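Local structure of beta-galactoside alpha-2,6-sialyltransferase (Photobacterium sp., 2Z4T) at residues N28-T33 with T106-N111; W57-G62 with E88-D93; N242-L247 with P302-L307; V279-K284 with R308-D313. The protein probably transfers sialic acid from a CMP-linked donor to galactosides such as lactose, forming alpha-2,6 linkages. One frame throughout, in Å; residues are numbered along the deposited sequence.

Contact 1 (N28-T33 with T106-N111)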
loop_
_atom_site.group_PDB
_atom_site.type_symbol
_atom_site.label_atom_id
_atom_site.label_comp_id
_atom_site.label_asym_id
_atom_site.label_seq_id
_atom_site.Cartn_x
_atom_site.Cartn_y
_atom_site.Cartn_z
ATOM N N ASN A 28 29.452 21.289 19.779
ATOM C CA ASN A 28 28.185 21.014 19.123
ATOM C C ASN A 28 28.454 20.102 17.924
ATOM O O ASN A 28 29.554 20.098 17.404
ATOM C CB ASN A 28 27.544 22.325 18.683
ATOM C CG ASN A 28 26.128 22.153 18.184
ATOM O OD1 ASN A 28 25.423 21.228 18.579
ATOM N ND2 ASN A 28 25.699 23.054 17.306
ATOM N N ASP A 29 27.464 19.320 17.515
ATOM C CA ASP A 29 27.625 18.366 16.447
ATOM C C ASP A 29 26.362 18.393 15.614
ATOM O O ASP A 29 25.276 18.217 16.140
ATOM C CB ASP A 29 27.889 16.943 16.992
ATOM C CG ASP A 29 29.164 16.867 17.852
ATOM O OD1 ASP A 29 30.210 16.398 17.352
ATOM O OD2 ASP A 29 29.140 17.303 19.029
ATOM N N ILE A 30 26.503 18.625 14.313
ATOM C CA ILE A 30 25.363 18.595 13.413
ATOM C C ILE A 30 25.602 17.548 12.344
ATOM O O ILE A 30 26.672 17.504 11.743
ATOM C CB ILE A 30 25.128 19.953 12.732
ATOM C CG1 ILE A 30 24.913 21.041 13.779
ATOM C CG2 ILE A 30 23.953 19.866 11.738
ATOM C CD1 ILE A 30 25.154 22.462 13.263
ATOM N N ASN A 31 24.595 16.710 12.125
ATOM C CA ASN A 31 24.632 15.660 11.131
ATOM C C ASN A 31 23.395 15.792 10.249
ATOM O O ASN A 31 22.294 15.974 10.767
ATOM C CB ASN A 31 24.676 14.292 11.810
ATOM C CG ASN A 31 25.241 13.199 10.888
ATOM O OD1 ASN A 31 24.595 12.775 9.903
ATOM N ND2 ASN A 31 26.461 12.734 11.205
ATOM N N LYS A 32 23.573 15.750 8.927
ATOM C CA LYS A 32 22.473 15.902 7.977
ATOM C C LYS A 32 22.643 15.015 6.756
ATOM O O LYS A 32 23.769 14.663 6.392
ATOM C CB LYS A 32 22.391 17.340 7.489
ATOM C CG LYS A 32 21.326 18.171 8.137
ATOM C CD LYS A 32 20.966 19.364 7.252
ATOM C CE LYS A 32 19.997 18.969 6.144
ATOM N NZ LYS A 32 19.422 20.141 5.445
ATOM N N THR A 33 21.523 14.694 6.119
ATOM C CA THR A 33 21.464 14.024 4.834
ATOM C C THR A 33 20.430 14.797 4.032
ATOM O O THR A 33 19.478 15.257 4.636
ATOM C CB THR A 33 20.797 12.608 5.063
ATOM O OG1 THR A 33 21.497 11.867 6.070
ATOM C CG2 THR A 33 20.734 11.765 3.787
ATOM N N THR A 106 32.174 23.493 16.458
ATOM C CA THR A 106 31.122 22.582 16.032
ATOM C C THR A 106 31.503 21.780 14.785
ATOM O O THR A 106 31.968 22.336 13.794
ATOM C CB THR A 106 29.691 23.230 16.002
ATOM O OG1 THR A 106 28.992 22.867 14.800
ATOM C CG2 THR A 106 29.751 24.672 16.090
ATOM N N LYS A 107 31.341 20.462 14.890
ATOM C CA LYS A 107 31.639 19.507 13.824
ATOM C C LYS A 107 30.375 19.193 13.038
ATOM O O LYS A 107 29.381 18.762 13.618
ATOM C CB LYS A 107 32.215 18.211 14.419
ATOM C CG LYS A 107 33.478 18.404 15.276
ATOM C CD LYS A 107 34.733 18.441 14.407
ATOM C CE LYS A 107 35.958 18.990 15.140
ATOM N NZ LYS A 107 36.036 18.488 16.547
ATOM N N VAL A 108 30.421 19.402 11.724
ATOM C CA VAL A 108 29.267 19.207 10.833
ATOM C C VAL A 108 29.540 18.067 9.861
ATOM O O VAL A 108 30.577 18.031 9.229
ATOM C CB VAL A 108 28.942 20.502 10.023
ATOM C CG1 VAL A 108 27.857 20.249 8.935
ATOM C CG2 VAL A 108 28.502 21.606 10.956
ATOM N N THR A 109 28.594 17.143 9.752
ATOM C CA THR A 109 28.696 16.043 8.808
ATOM C C THR A 109 27.524 16.081 7.844
ATOM O O THR A 109 26.372 16.071 8.256
ATOM C CB THR A 109 28.730 14.686 9.520
ATOM O OG1 THR A 109 29.923 14.604 10.287
ATOM C CG2 THR A 109 28.780 13.559 8.523
ATOM N N LEU A 110 27.828 16.134 6.555
ATOM C CA LEU A 110 26.806 16.056 5.532
ATOM C C LEU A 110 26.947 14.715 4.815
ATOM O O LEU A 110 27.971 14.444 4.168
ATOM C CB LEU A 110 26.903 17.244 4.562
ATOM C CG LEU A 110 26.852 18.651 5.189
ATOM C CD1 LEU A 110 26.905 19.750 4.137
ATOM C CD2 LEU A 110 25.614 18.856 6.037
ATOM N N ASN A 111 25.928 13.867 4.980
ATOM C CA ASN A 111 25.797 12.637 4.219
ATOM C C ASN A 111 25.096 12.996 2.916
ATOM O O ASN A 111 23.877 13.295 2.909
ATOM C CB ASN A 111 24.979 11.586 4.997
ATOM C CG ASN A 111 25.344 11.538 6.496
ATOM O OD1 ASN A 111 26.467 11.159 6.864
ATOM N ND2 ASN A 111 24.388 11.930 7.367
#

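Contact 2 (W57-G62 with E88-D93)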
loop_
_atom_site.group_PDB
_atom_site.type_symbol
_atom_site.label_atom_id
_atom_site.label_comp_id
_atom_site.label_asym_id
_atom_site.label_seq_id
_atom_site.Cartn_x
_atom_site.Cartn_y
_atom_site.Cartn_z
ATOM N N TRP A 57 35.562 28.555 9.177
ATOM C CA TRP A 57 34.939 27.343 8.632
ATOM C C TRP A 57 35.962 26.603 7.766
ATOM O O TRP A 57 36.677 27.219 6.965
ATOM C CB TRP A 57 33.742 27.676 7.767
ATOM C CG TRP A 57 32.452 27.846 8.485
ATOM C CD1 TRP A 57 31.774 29.019 8.682
ATOM C CD2 TRP A 57 31.643 26.803 9.071
ATOM N NE1 TRP A 57 30.596 28.768 9.351
ATOM C CE2 TRP A 57 30.490 27.423 9.602
ATOM C CE3 TRP A 57 31.788 25.412 9.205
ATOM C CZ2 TRP A 57 29.490 26.702 10.277
ATOM C CZ3 TRP A 57 30.775 24.686 9.859
ATOM C CH2 TRP A 57 29.643 25.341 10.387
ATOM N N VAL A 58 36.040 25.285 7.928
ATOM C CA VAL A 58 37.043 24.503 7.215
ATOM C C VAL A 58 36.463 23.178 6.743
ATOM O O VAL A 58 35.902 22.405 7.529
ATOM C CB VAL A 58 38.295 24.247 8.074
ATOM C CG1 VAL A 58 39.276 23.329 7.328
ATOM C CG2 VAL A 58 38.974 25.552 8.444
ATOM N N GLN A 59 36.589 22.911 5.445
ATOM C CA GLN A 59 36.226 21.597 4.955
ATOM C C GLN A 59 37.297 20.612 5.392
ATOM O O GLN A 59 38.498 20.804 5.185
ATOM C CB GLN A 59 36.039 21.557 3.454
ATOM C CG GLN A 59 35.505 20.216 3.009
ATOM C CD GLN A 59 35.268 20.143 1.533
ATOM O OE1 GLN A 59 35.419 19.080 0.929
ATOM N NE2 GLN A 59 34.888 21.264 0.935
ATOM N N THR A 60 36.823 19.540 5.980
ATOM C CA THR A 60 37.646 18.715 6.799
ATOM C C THR A 60 37.643 17.253 6.313
ATOM O O THR A 60 38.533 16.477 6.633
ATOM C CB THR A 60 37.193 18.981 8.250
ATOM O OG1 THR A 60 38.219 19.737 8.908
ATOM C CG2 THR A 60 36.874 17.764 8.996
ATOM N N CYS A 61 36.660 16.906 5.494
ATOM C CA CYS A 61 36.677 15.650 4.795
ATOM C C CYS A 61 35.774 15.793 3.583
ATOM O O CYS A 61 34.953 16.702 3.529
ATOM C CB CYS A 61 36.214 14.508 5.707
ATOM S SG CYS A 61 34.446 14.219 5.718
ATOM N N GLY A 62 35.933 14.903 2.613
ATOM C CA GLY A 62 35.160 14.952 1.382
ATOM C C GLY A 62 36.074 15.259 0.219
ATOM O O GLY A 62 37.027 16.020 0.352
ATOM N N GLU A 88 28.604 9.982 -0.542
ATOM C CA GLU A 88 29.828 10.413 0.091
ATOM C C GLU A 88 29.556 11.391 1.226
ATOM O O GLU A 88 28.739 12.292 1.081
ATOM C CB GLU A 88 30.755 11.066 -0.943
ATOM C CG GLU A 88 32.127 11.335 -0.367
ATOM C CD GLU A 88 33.055 12.129 -1.282
ATOM O OE1 GLU A 88 34.219 12.304 -0.866
ATOM O OE2 GLU A 88 32.630 12.593 -2.372
ATOM N N LYS A 89 30.278 11.213 2.333
ATOM C CA LYS A 89 30.229 12.131 3.469
ATOM C C LYS A 89 31.186 13.300 3.300
ATOM O O LYS A 89 32.317 13.125 2.833
ATOM C CB LYS A 89 30.486 11.384 4.803
ATOM C CG LYS A 89 29.324 10.388 5.139
ATOM C CD LYS A 89 29.529 9.578 6.434
ATOM C CE LYS A 89 28.437 8.487 6.607
ATOM N NZ LYS A 89 28.500 7.494 5.497
ATOM N N TYR A 90 30.704 14.494 3.654
ATOM C CA TYR A 90 31.506 15.724 3.652
ATOM C C TYR A 90 31.525 16.312 5.068
ATOM O O TYR A 90 30.495 16.313 5.745
ATOM C CB TYR A 90 30.975 16.728 2.601
ATOM C CG TYR A 90 31.422 16.366 1.207
ATOM C CD1 TYR A 90 30.803 15.340 0.504
ATOM C CD2 TYR A 90 32.514 17.005 0.616
ATOM C CE1 TYR A 90 31.248 14.963 -0.758
ATOM C CE2 TYR A 90 32.968 16.641 -0.643
ATOM C CZ TYR A 90 32.338 15.627 -1.326
ATOM O OH TYR A 90 32.793 15.268 -2.565
ATOM N N CYS A 91 32.688 16.791 5.511
ATOM C CA CYS A 91 32.851 17.332 6.859
ATOM C C CYS A 91 33.284 18.793 6.852
ATOM O O CYS A 91 34.113 19.207 6.035
ATOM C CB CYS A 91 33.922 16.569 7.615
ATOM S SG CYS A 91 33.801 14.793 7.594
ATOM N N PHE A 92 32.742 19.556 7.801
ATOM C CA PHE A 92 33.055 20.974 7.976
ATOM C C PHE A 92 33.199 21.276 9.460
ATOM O O PHE A 92 32.325 20.928 10.268
ATOM C CB PHE A 92 31.971 21.847 7.328
ATOM C CG PHE A 92 31.784 21.576 5.864
ATOM C CD1 PHE A 92 30.848 20.651 5.432
ATOM C CD2 PHE A 92 32.591 22.201 4.919
ATOM C CE1 PHE A 92 30.683 20.368 4.073
ATOM C CE2 PHE A 92 32.442 21.922 3.550
ATOM C CZ PHE A 92 31.488 21.004 3.128
ATOM N N ASP A 93 34.306 21.903 9.829
ATOM C CA ASP A 93 34.544 22.241 11.224
ATOM C C ASP A 93 34.454 23.735 11.426
ATOM O O ASP A 93 35.228 24.481 10.826
ATOM C CB ASP A 93 35.940 21.783 11.650
ATOM C CG ASP A 93 36.119 20.280 11.576
ATOM O OD1 ASP A 93 37.108 19.797 12.171
ATOM O OD2 ASP A 93 35.302 19.596 10.922
#

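Contact 3 (N242-L247 with P302-L307)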
loop_
_atom_site.group_PDB
_atom_site.type_symbol
_atom_site.label_atom_id
_atom_site.label_comp_id
_atom_site.label_asym_id
_atom_site.label_seq_id
_atom_site.Cartn_x
_atom_site.Cartn_y
_atom_site.Cartn_z
ATOM N N ASN A 242 -7.891 -19.470 -13.648
ATOM C CA ASN A 242 -8.129 -19.706 -15.077
ATOM C C ASN A 242 -6.862 -20.057 -15.840
ATOM O O ASN A 242 -6.889 -20.891 -16.750
ATOM C CB ASN A 242 -8.844 -18.515 -15.719
ATOM C CG ASN A 242 -10.260 -18.368 -15.202
ATOM O OD1 ASN A 242 -10.927 -19.374 -14.938
ATOM N ND2 ASN A 242 -10.719 -17.131 -15.022
ATOM N N TRP A 243 -5.754 -19.440 -15.446
ATOM C CA TRP A 243 -4.501 -19.585 -16.160
ATOM C C TRP A 243 -3.853 -20.952 -15.926
ATOM O O TRP A 243 -2.902 -21.335 -16.635
ATOM C CB TRP A 243 -3.556 -18.473 -15.765
ATOM C CG TRP A 243 -2.499 -18.197 -16.781
ATOM C CD1 TRP A 243 -2.639 -17.503 -17.947
ATOM C CD2 TRP A 243 -1.134 -18.588 -16.707
ATOM N NE1 TRP A 243 -1.441 -17.440 -18.605
ATOM C CE2 TRP A 243 -0.497 -18.096 -17.863
ATOM C CE3 TRP A 243 -0.378 -19.295 -15.765
ATOM C CZ2 TRP A 243 0.869 -18.300 -18.113
ATOM C CZ3 TRP A 243 0.987 -19.500 -16.018
ATOM C CH2 TRP A 243 1.592 -19.004 -17.182
ATOM N N ARG A 244 -4.393 -21.696 -14.956
ATOM C CA ARG A 244 -3.995 -23.080 -14.750
ATOM C C ARG A 244 -4.119 -23.877 -16.053
ATOM O O ARG A 244 -3.302 -24.776 -16.294
ATOM C CB ARG A 244 -4.828 -23.741 -13.658
ATOM C CG ARG A 244 -4.563 -23.225 -12.254
ATOM C CD ARG A 244 -5.493 -23.913 -11.264
ATOM N NE ARG A 244 -6.789 -24.166 -11.890
ATOM C CZ ARG A 244 -7.566 -25.212 -11.633
ATOM N NH1 ARG A 244 -7.186 -26.105 -10.731
ATOM N NH2 ARG A 244 -8.720 -25.362 -12.282
ATOM N N ASP A 245 -5.107 -23.536 -16.891
ATOM C CA ASP A 245 -5.372 -24.292 -18.134
ATOM C C ASP A 245 -4.287 -24.112 -19.193
ATOM O O ASP A 245 -4.165 -24.927 -20.109
ATOM C CB ASP A 245 -6.732 -23.923 -18.771
ATOM C CG ASP A 245 -7.933 -24.194 -17.857
ATOM O OD1 ASP A 245 -7.806 -24.899 -16.824
ATOM O OD2 ASP A 245 -9.031 -23.677 -18.188
ATOM N N THR A 246 -3.510 -23.043 -19.079
ATOM C CA THR A 246 -2.534 -22.704 -20.111
ATOM C C THR A 246 -1.637 -23.888 -20.489
ATOM O O THR A 246 -0.959 -24.449 -19.633
ATOM C CB THR A 246 -1.677 -21.502 -19.672
ATOM O OG1 THR A 246 -2.541 -20.469 -19.195
ATOM C CG2 THR A 246 -0.867 -20.952 -20.816
ATOM N N LEU A 247 -1.665 -24.273 -21.764
ATOM C CA LEU A 247 -0.620 -25.133 -22.339
ATOM C C LEU A 247 0.686 -24.361 -22.410
ATOM O O LEU A 247 0.681 -23.154 -22.695
ATOM C CB LEU A 247 -0.941 -25.538 -23.777
ATOM C CG LEU A 247 -2.263 -26.182 -24.169
ATOM C CD1 LEU A 247 -2.155 -26.607 -25.614
ATOM C CD2 LEU A 247 -2.599 -27.358 -23.260
ATOM N N PRO A 302 -0.755 -27.610 -8.098
ATOM C CA PRO A 302 0.413 -28.171 -8.790
ATOM C C PRO A 302 0.674 -27.553 -10.175
ATOM O O PRO A 302 1.829 -27.359 -10.554
ATOM C CB PRO A 302 0.085 -29.669 -8.905
ATOM C CG PRO A 302 -0.952 -29.931 -7.873
ATOM C CD PRO A 302 -1.702 -28.646 -7.636
ATOM N N SER A 303 -0.382 -27.226 -10.916
ATOM C CA SER A 303 -0.195 -26.706 -12.273
ATOM C C SER A 303 0.462 -25.322 -12.309
ATOM O O SER A 303 0.993 -24.914 -13.336
ATOM C CB SER A 303 -1.505 -26.733 -13.076
ATOM O OG SER A 303 -2.380 -25.701 -12.659
ATOM N N LEU A 304 0.459 -24.616 -11.178
ATOM C CA LEU A 304 1.122 -23.309 -11.086
ATOM C C LEU A 304 2.570 -23.348 -10.556
ATOM O O LEU A 304 3.226 -22.295 -10.432
ATOM C CB LEU A 304 0.251 -22.324 -10.296
ATOM C CG LEU A 304 -1.130 -22.091 -10.917
ATOM C CD1 LEU A 304 -2.053 -21.326 -9.961
ATOM C CD2 LEU A 304 -1.045 -21.420 -12.310
ATOM N N HIS A 305 3.080 -24.544 -10.267
ATOM C CA HIS A 305 4.495 -24.698 -9.882
ATOM C C HIS A 305 5.437 -24.068 -10.914
ATOM O O HIS A 305 6.423 -23.421 -10.533
ATOM C CB HIS A 305 4.870 -26.168 -9.618
ATOM C CG HIS A 305 4.233 -26.757 -8.393
ATOM N ND1 HIS A 305 4.577 -27.997 -7.902
ATOM C CD2 HIS A 305 3.280 -26.279 -7.557
ATOM C CE1 HIS A 305 3.859 -28.263 -6.823
ATOM N NE2 HIS A 305 3.065 -27.236 -6.590
ATOM N N GLU A 306 5.120 -24.226 -12.205
ATOM C CA GLU A 306 5.891 -23.554 -13.279
ATOM C C GLU A 306 5.969 -22.038 -13.052
ATOM O O GLU A 306 7.050 -21.444 -13.159
ATOM C CB GLU A 306 5.304 -23.831 -14.671
ATOM C CG GLU A 306 6.044 -24.840 -15.517
ATOM C CD GLU A 306 5.239 -25.259 -16.762
ATOM O OE1 GLU A 306 5.609 -24.839 -17.891
ATOM O OE2 GLU A 306 4.223 -25.996 -16.608
ATOM N N LEU A 307 4.830 -21.420 -12.729
ATOM C CA LEU A 307 4.803 -19.972 -12.490
ATOM C C LEU A 307 5.588 -19.620 -11.235
ATOM O O LEU A 307 6.374 -18.662 -11.230
ATOM C CB LEU A 307 3.369 -19.427 -12.406
ATOM C CG LEU A 307 3.303 -17.925 -12.134
ATOM C CD1 LEU A 307 3.892 -17.149 -13.285
ATOM C CD2 LEU A 307 1.893 -17.493 -11.877
#

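Contact 4 (V279-K284 with R308-D313)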
loop_
_atom_site.group_PDB
_atom_site.type_symbol
_atom_site.label_atom_id
_atom_site.label_comp_id
_atom_site.label_asym_id
_atom_site.label_seq_id
_atom_site.Cartn_x
_atom_site.Cartn_y
_atom_site.Cartn_z
ATOM N N VAL A 279 1.957 -9.629 -16.632
ATOM C CA VAL A 279 2.149 -9.111 -15.283
ATOM C C VAL A 279 3.188 -9.853 -14.439
ATOM O O VAL A 279 3.701 -9.290 -13.453
ATOM C CB VAL A 279 0.820 -8.867 -14.507
ATOM C CG1 VAL A 279 -0.072 -7.937 -15.316
ATOM C CG2 VAL A 279 0.110 -10.138 -14.173
ATOM N N TYR A 280 3.512 -11.085 -14.838
ATOM C CA TYR A 280 4.485 -11.895 -14.114
ATOM C C TYR A 280 5.863 -11.952 -14.775
ATOM O O TYR A 280 6.540 -12.966 -14.717
ATOM C CB TYR A 280 3.920 -13.288 -13.790
ATOM C CG TYR A 280 2.695 -13.185 -12.899
ATOM C CD1 TYR A 280 2.812 -12.719 -11.594
ATOM C CD2 TYR A 280 1.410 -13.503 -13.384
ATOM C CE1 TYR A 280 1.694 -12.591 -10.759
ATOM C CE2 TYR A 280 0.293 -13.388 -12.575
ATOM C CZ TYR A 280 0.443 -12.922 -11.255
ATOM O OH TYR A 280 -0.649 -12.770 -10.436
ATOM N N ASN A 281 6.279 -10.842 -15.381
ATOM C CA ASN A 281 7.616 -10.733 -15.960
ATOM C C ASN A 281 8.444 -9.573 -15.425
ATOM O O ASN A 281 9.605 -9.419 -15.835
ATOM C CB ASN A 281 7.558 -10.664 -17.487
ATOM C CG ASN A 281 7.537 -12.022 -18.119
ATOM O OD1 ASN A 281 6.504 -12.486 -18.594
ATOM N ND2 ASN A 281 8.674 -12.684 -18.115
ATOM N N TRP A 282 7.885 -8.776 -14.504
ATOM C CA TRP A 282 8.643 -7.640 -13.947
ATOM C C TRP A 282 10.035 -8.055 -13.465
ATOM O O TRP A 282 11.023 -7.375 -13.746
ATOM C CB TRP A 282 7.868 -6.877 -12.849
ATOM C CG TRP A 282 6.611 -6.212 -13.370
ATOM C CD1 TRP A 282 5.319 -6.467 -12.984
ATOM C CD2 TRP A 282 6.527 -5.213 -14.399
ATOM N NE1 TRP A 282 4.447 -5.689 -13.703
ATOM C CE2 TRP A 282 5.161 -4.905 -14.573
ATOM C CE3 TRP A 282 7.473 -4.533 -15.171
ATOM C CZ2 TRP A 282 4.720 -3.951 -15.500
ATOM C CZ3 TRP A 282 7.031 -3.595 -16.101
ATOM C CH2 TRP A 282 5.671 -3.309 -16.253
ATOM N N GLN A 283 10.094 -9.194 -12.786
ATOM C CA GLN A 283 11.327 -9.707 -12.185
ATOM C C GLN A 283 12.371 -10.141 -13.206
ATOM O O GLN A 283 13.556 -10.264 -12.871
ATOM C CB GLN A 283 11.012 -10.886 -11.241
ATOM C CG GLN A 283 10.791 -12.245 -11.932
ATOM C CD GLN A 283 9.450 -12.368 -12.644
ATOM O OE1 GLN A 283 8.714 -11.392 -12.803
ATOM N NE2 GLN A 283 9.129 -13.583 -13.078
ATOM N N LYS A 284 11.939 -10.394 -14.439
ATOM C CA LYS A 284 12.873 -10.762 -15.502
ATOM C C LYS A 284 13.564 -9.547 -16.106
ATOM O O LYS A 284 14.546 -9.698 -16.818
ATOM C CB LYS A 284 12.153 -11.531 -16.610
ATOM C CG LYS A 284 11.593 -12.873 -16.191
ATOM C CD LYS A 284 12.691 -13.857 -15.834
ATOM C CE LYS A 284 12.183 -14.862 -14.839
ATOM N NZ LYS A 284 13.006 -16.089 -14.822
ATOM N N ARG A 308 5.379 -20.409 -10.182
ATOM C CA ARG A 308 6.156 -20.279 -8.955
ATOM C C ARG A 308 7.675 -20.339 -9.226
ATOM O O ARG A 308 8.409 -19.466 -8.751
ATOM C CB ARG A 308 5.666 -21.261 -7.882
ATOM C CG ARG A 308 6.720 -22.162 -7.314
ATOM C CD ARG A 308 6.675 -22.272 -5.832
ATOM N NE ARG A 308 5.984 -23.477 -5.367
ATOM C CZ ARG A 308 6.336 -24.742 -5.620
ATOM N NH1 ARG A 308 7.369 -25.033 -6.400
ATOM N NH2 ARG A 308 5.616 -25.733 -5.104
ATOM N N ASP A 309 8.122 -21.327 -10.017
ATOM C CA ASP A 309 9.523 -21.402 -10.492
ATOM C C ASP A 309 9.936 -20.124 -11.187
ATOM O O ASP A 309 11.022 -19.604 -10.942
ATOM C CB ASP A 309 9.738 -22.536 -11.515
ATOM C CG ASP A 309 9.719 -23.913 -10.887
ATOM O OD1 ASP A 309 9.691 -23.990 -9.634
ATOM O OD2 ASP A 309 9.727 -24.917 -11.654
ATOM N N TYR A 310 9.064 -19.649 -12.075
ATOM C CA TYR A 310 9.371 -18.532 -12.950
ATOM C C TYR A 310 9.543 -17.216 -12.188
ATOM O O TYR A 310 10.430 -16.413 -12.527
ATOM C CB TYR A 310 8.291 -18.397 -14.015
ATOM C CG TYR A 310 8.659 -17.478 -15.148
ATOM C CD1 TYR A 310 9.419 -17.942 -16.232
ATOM C CD2 TYR A 310 8.246 -16.141 -15.151
ATOM C CE1 TYR A 310 9.757 -17.104 -17.297
ATOM C CE2 TYR A 310 8.571 -15.305 -16.202
ATOM C CZ TYR A 310 9.332 -15.791 -17.281
ATOM O OH TYR A 310 9.664 -14.957 -18.327
ATOM N N ILE A 311 8.702 -16.988 -11.176
ATOM C CA ILE A 311 8.859 -15.814 -10.326
ATOM C C ILE A 311 10.086 -15.976 -9.406
ATOM O O ILE A 311 10.709 -14.969 -9.014
ATOM C CB ILE A 311 7.574 -15.500 -9.533
ATOM C CG1 ILE A 311 6.423 -15.220 -10.506
ATOM C CG2 ILE A 311 7.776 -14.284 -8.640
ATOM C CD1 ILE A 311 5.049 -15.330 -9.931
ATOM N N GLY A 312 10.441 -17.235 -9.090
ATOM C CA GLY A 312 11.659 -17.560 -8.339
ATOM C C GLY A 312 11.759 -16.787 -7.040
ATOM O O GLY A 312 10.776 -16.641 -6.308
ATOM N N ASP A 313 12.937 -16.258 -6.754
ATOM C CA ASP A 313 13.138 -15.594 -5.473
ATOM C C ASP A 313 12.609 -14.146 -5.435
ATOM O O ASP A 313 12.989 -13.374 -4.562
ATOM C CB ASP A 313 14.607 -15.704 -5.015
ATOM C CG ASP A 313 15.586 -14.967 -5.953
ATOM O OD1 ASP A 313 15.177 -13.951 -6.586
ATOM O OD2 ASP A 313 16.767 -15.416 -6.059
#

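Contact 1 (N28-T33 with T106-N111)
The side-chain amide nitrogen ND2 of Asn-111 is the donor of two hydrogen bonds across the strand pair. From ND2 of Asn-111, one bond runs 2.7 Å to OD1 of Asn-31. A longer one, of 3.2 Å, goes from Asn-111 ND2 to Thr-33 OG1. Both acceptors lie slightly off the Asn-111 amide plane, and both bonds are moderately bent. CG of Asn-111 stands anti to its own carbonyl carbon (chi1 -42°), which swings the amide across toward strand 28-33; the side chains of Asn-111 and Asn-31 cross at about a right angle, with their amide planes 34° apart. On the same face, ND2 of Asn-31 rests 3.4 Å from CB of Thr-109, the two side chains running alongside each other. Beneath these groups the backbones form a parallel pair, their axes 11° apart and 4.6 Å at closest approach, with Ile-30 N to Lys-107 O (3.0 Å) and Thr-109 N to Ile-30 O (2.8 Å) among the bonds. This pairing joins strand 26-35 to strand 103-122 in the immunoglobulin-like beta-sandwich domain. The other face is more apolar: CD1 of Ile-30 lies 4.2 Å from CG2 of Val-108, and CB of Lys-32 sits 3.8 Å from CD2 of Leu-110. Leu-42 of strand 39-42 packs on all four of these side chains, while the side-chain amide of Asn-28 is bonded to Pro-44 O.

Contact 2 (W57-G62 with E88-D93)
Tyr-90 lays one face of its ring over Gly-62, whose CA is 3.7 Å from the ring centroid and 27° off the normal, a CH-pi contact. Farther along this face of the sheet, CG of Gln-59 approaches CE2 of Phe-92 to 3.5 Å as the two side chains run alongside each other. CZ3 of Trp-57 reaches CB of Phe-92 at 4.0 Å, while its indole nitrogen is bonded to Ile-75 O. The strands are antiparallel, and a classic beta bulge interrupts their register: Thr-60 and Cys-61 both face Cys-91. Cys-91 O accepts from Thr-60 N at 2.7 Å, from above the carbonyl plane, and takes a weak bond from Cys-61 N. Within the bulge itself, the Cys-61 SG to Cys-91 SG disulfide (2.1 Å, chi3 71°) ties strand 52-61 to strand 88-98 within the immunoglobulin-like domain. SG of Cys-61 lies between its backbone N and carbonyl carbon (chi1 88°), turned to meet the partner sulfur.

Contact 3 (N242-L247 with P302-L307)
CD2 of Leu-304 meets the edge of the Trp-243 indole near its plane, 4.1 Å from CE3 of Trp-243, in apolar packing that CB of Leu-307 joins at 4.3 Å from CZ3 of Trp-243. The methylenes of Arg-244 extend the patch, CG of Arg-244 standing 3.9 Å from CG of Leu-304, with the two side chains crossing at about a right angle. A polar atom borders this patch: OG of Ser-303 is 3.3 Å from CB of Arg-244, having been turned between its own backbone N and carbonyl carbon (chi1 75°). No hydrogen bond joins the two segments. Hydrogen bonds instead shape residues 242-247, where the type I turn from Trp-243 to Thr-246 is closed by Thr-246 N to Trp-243 O, with Thr-246 OG1 adding a second bond to the same oxygen from the same face of its plane. Beyond the segments, the Arg-244 guanidinium is bonded to Tyr-241 O and Glu-301 OE1. Since Glu-301 and Ser-303 bind a magnesium ion, Arg-244 is a second-shell residue at this metal site.

Contact 4 (V279-K284 with R308-D313)
Backbone separation is wide here, the nearest CA atoms, those of Gln-283 and Ile-311, being 6.8 Å apart, with residues 279-284 leaving one short helix for a weakly bonded one from about 282 and residues 308-311 ending helix 305-311. Side chains bridge the gap. The side-chain amide nitrogen of Gln-283 donates to two backbone oxygens: NE2 is 3.2 Å from Tyr-310 O, across the contact, and 3.1 Å from Tyr-280 O in its own segment. Both acceptors lie within 8° of the Gln-283 amide plane, although NE2 stands above the plane of each carbonyl. A bend at chi2 (-75°) folds the chain back to bring NE2 between these oxygens. The arrangement fastens the C-terminal end of helix 305-311, where Gly-312 departs with positive phi, to the segment preceding strand 288-292 in the GT-B glycosyltransferase region. Lys-284 crosses one face of the Tyr-310 ring, with CE 3.9 Å from the centroid and NZ 4.3 Å from it, both 13° off the normal. These are CH-pi and cation-pi contacts. Tyr-280 O approaches the edge of this ring near its plane, 3.4 Å from CE2 of Tyr-310. Away from the lysine, CD1 of Ile-311 reaches CD1 of Tyr-280 at 3.8 Å, an apolar contact extended by strand 288-292: Tyr-290 meets the Tyr-280 ring and also touches Ile-311, while Phe-292 packs on Ile-311.

Contacts 1 and 2 have centres about 9 Å apart and share a sheet, in which strands 88-98 and 103-122 are neighbours; Val-108 N to Phe-92 O and Leu-110 O to Tyr-90 N, each 2.8 Å, probably bond them. Along the chain, both segments of contact 2 fall between those of contact 1. Contacts 3 and 4 follow later, their segments alternating, with centres about 14 Å apart. Both use helix 305-311, and CD1 of Leu-307 touches CB of Tyr-280 at 3.9 Å. Centres of contacts 1 and 3 are about 56 Å apart, separating the immunoglobulin-like domain from this part of the GT-B region; strand 103-122 runs on from the former into the latter.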